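Hypothetical protein Atu2144 (Agrobacterium tumefaciens, PDB 2ODF) is of unknown function but belongs to the N-formylglutamate amidohydrolase family and therefore probably hydrolyses an amide bond. Local coordinates at residues E118-A121 against R122-L126. Sequence-based numbering, arbitrary orientation.
Sequences ERFA and RTSAL
Arg122 runs back along the helix to meet Glu118, one turn earlier. Its CB lies 3.7 Å from Glu118 O, and CG, anti to the carbonyl carbon (chi1 -62°), lies against both that carbonyl oxygen and the carboxylate, 3.4 Å from Glu118 OE2. CD continues alongside the carboxylate, and the extended chain delivers Arg122 NE to Glu118 OE2 at 2.8 Å. The hydrogen bond within this salt bridge is nearly straight, with an N-H...O angle of 170°; OE2 sits at the edge of the guanidinium, in its plane, and offers the lone pair facing away from OE1, although the two flat groups are turned 77° against each other. CZ carries NH1 to Asn111 OD1 and Val86 O and NH2 to a weak hydrogen bond with Gly110 O, while Tyr42 OH also bonds OE2, so both charged groups are tied to loops beside the helix.

On another side of the helix, Thr123 folds its hydroxyl back onto the chain: OG1 donates to Arg119 O at 2.7 Å from above the carbonyl plane. Thr123 N reaches the same oxygen from the opposite face of that plane. Phe120 and Ser124 form a third pair, with Ser124 CB over one face of the ring, 4.3 Å from its centroid, in a CH-pi contact. Ser124 OG, anti to the backbone N, bonds Asp132 of the second subunit. These i to i+4 contacts, a Glu-Arg salt bridge among them, are typical of an alpha-helix, here the first turns of helix 116-143, which joins loops of its own chain to the subunit interface.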
loop_
_atom_site.group_PDB
_atom_site.type_symbol
_atom_site.label_atom_id
_atom_site.label_comp_id
_atom_site.label_asym_id
_atom_site.label_seq_id
_atom_site.Cartn_x
_atom_site.Cartn_y
_atom_site.Cartn_z
ATOM N N GLU A 118 -0.712 -0.581 -11.655
ATOM C CA GLU A 118 -0.753 0.889 -11.514
ATOM C C GLU A 118 -1.183 1.336 -10.100
ATOM O O GLU A 118 -0.612 2.282 -9.544
ATOM C CB GLU A 118 -1.625 1.510 -12.584
ATOM C CG GLU A 118 -1.672 3.031 -12.521
ATOM C CD GLU A 118 -0.289 3.679 -12.620
ATOM O OE1 GLU A 118 0.606 3.158 -13.327
ATOM O OE2 GLU A 118 -0.116 4.765 -12.042
ATOM N N ARG A 119 -2.176 0.661 -9.524
ATOM C CA ARG A 119 -2.565 0.866 -8.141
ATOM C C ARG A 119 -1.406 0.570 -7.196
ATOM O O ARG A 119 -1.153 1.332 -6.262
ATOM C CB ARG A 119 -3.753 -0.001 -7.763
ATOM C CG ARG A 119 -5.056 0.380 -8.530
ATOM C CD ARG A 119 -6.282 -0.319 -7.949
ATOM N NE ARG A 119 -6.655 0.297 -6.687
ATOM C CZ ARG A 119 -7.383 1.405 -6.570
ATOM N NH1 ARG A 119 -7.854 2.041 -7.636
ATOM N NH2 ARG A 119 -7.644 1.877 -5.373
ATOM N N PHE A 120 -0.683 -0.507 -7.455
ATOM C CA PHE A 120 0.448 -0.831 -6.619
ATOM C C PHE A 120 1.518 0.274 -6.769
ATOM O O PHE A 120 2.047 0.723 -5.787
ATOM C CB PHE A 120 1.048 -2.217 -6.903
ATOM C CG PHE A 120 2.219 -2.491 -6.055
ATOM C CD1 PHE A 120 2.056 -2.854 -4.735
ATOM C CD2 PHE A 120 3.482 -2.201 -6.500
ATOM C CE1 PHE A 120 3.143 -3.040 -3.927
ATOM C CE2 PHE A 120 4.557 -2.366 -5.693
ATOM C CZ PHE A 120 4.385 -2.778 -4.397
ATOM N N ALA A 121 1.816 0.671 -8.003
ATOM C CA ALA A 121 2.839 1.668 -8.289
ATOM C C ALA A 121 2.601 2.949 -7.482
ATOM O O ALA A 121 3.509 3.444 -6.789
ATOM C CB ALA A 121 2.887 1.972 -9.814
ATOM N N ARG A 122 1.365 3.454 -7.529
ATOM C CA ARG A 122 1.025 4.697 -6.825
ATOM C C ARG A 122 1.041 4.520 -5.325
ATOM O O ARG A 122 1.507 5.371 -4.608
ATOM C CB ARG A 122 -0.347 5.170 -7.263
ATOM C CG ARG A 122 -0.405 5.478 -8.740
ATOM C CD ARG A 122 -1.732 6.024 -9.069
ATOM N NE ARG A 122 -1.940 6.227 -10.496
ATOM C CZ ARG A 122 -2.916 6.971 -11.009
ATOM N NH1 ARG A 122 -3.744 7.642 -10.211
ATOM N NH2 ARG A 122 -3.062 7.049 -12.329
ATOM N N THR A 123 0.502 3.402 -4.851
ATOM C CA THR A 123 0.484 3.105 -3.431
ATOM C C THR A 123 1.898 3.032 -2.838
ATOM O O THR A 123 2.169 3.555 -1.749
ATOM C CB THR A 123 -0.285 1.775 -3.159
ATOM O OG1 THR A 123 -1.634 1.855 -3.665
ATOM C CG2 THR A 123 -0.318 1.474 -1.704
ATOM N N SER A 124 2.806 2.415 -3.581
ATOM C CA SER A 124 4.182 2.206 -3.146
ATOM C C SER A 124 5.033 3.457 -3.155
ATOM O O SER A 124 5.925 3.583 -2.334
ATOM C CB SER A 124 4.886 1.196 -4.061
ATOM O OG SER A 124 6.226 1.039 -3.653
ATOM N N ALA A 125 4.786 4.316 -4.126
ATOM C CA ALA A 125 5.641 5.470 -4.431
ATOM C C ALA A 125 5.203 6.728 -3.694
ATOM O O ALA A 125 6.054 7.541 -3.322
ATOM C CB ALA A 125 5.650 5.734 -5.913
ATOM N N LEU A 126 3.886 6.883 -3.500
ATOM C CA LEU A 126 3.318 8.084 -2.905
ATOM C C LEU A 126 2.760 7.876 -1.520
ATOM O O LEU A 126 3.106 8.630 -0.644
ATOM C CB LEU A 126 2.237 8.682 -3.791
ATOM C CG LEU A 126 2.737 9.243 -5.136
ATOM C CD1 LEU A 126 1.522 9.615 -5.981
ATOM C CD2 LEU A 126 3.746 10.435 -4.985
#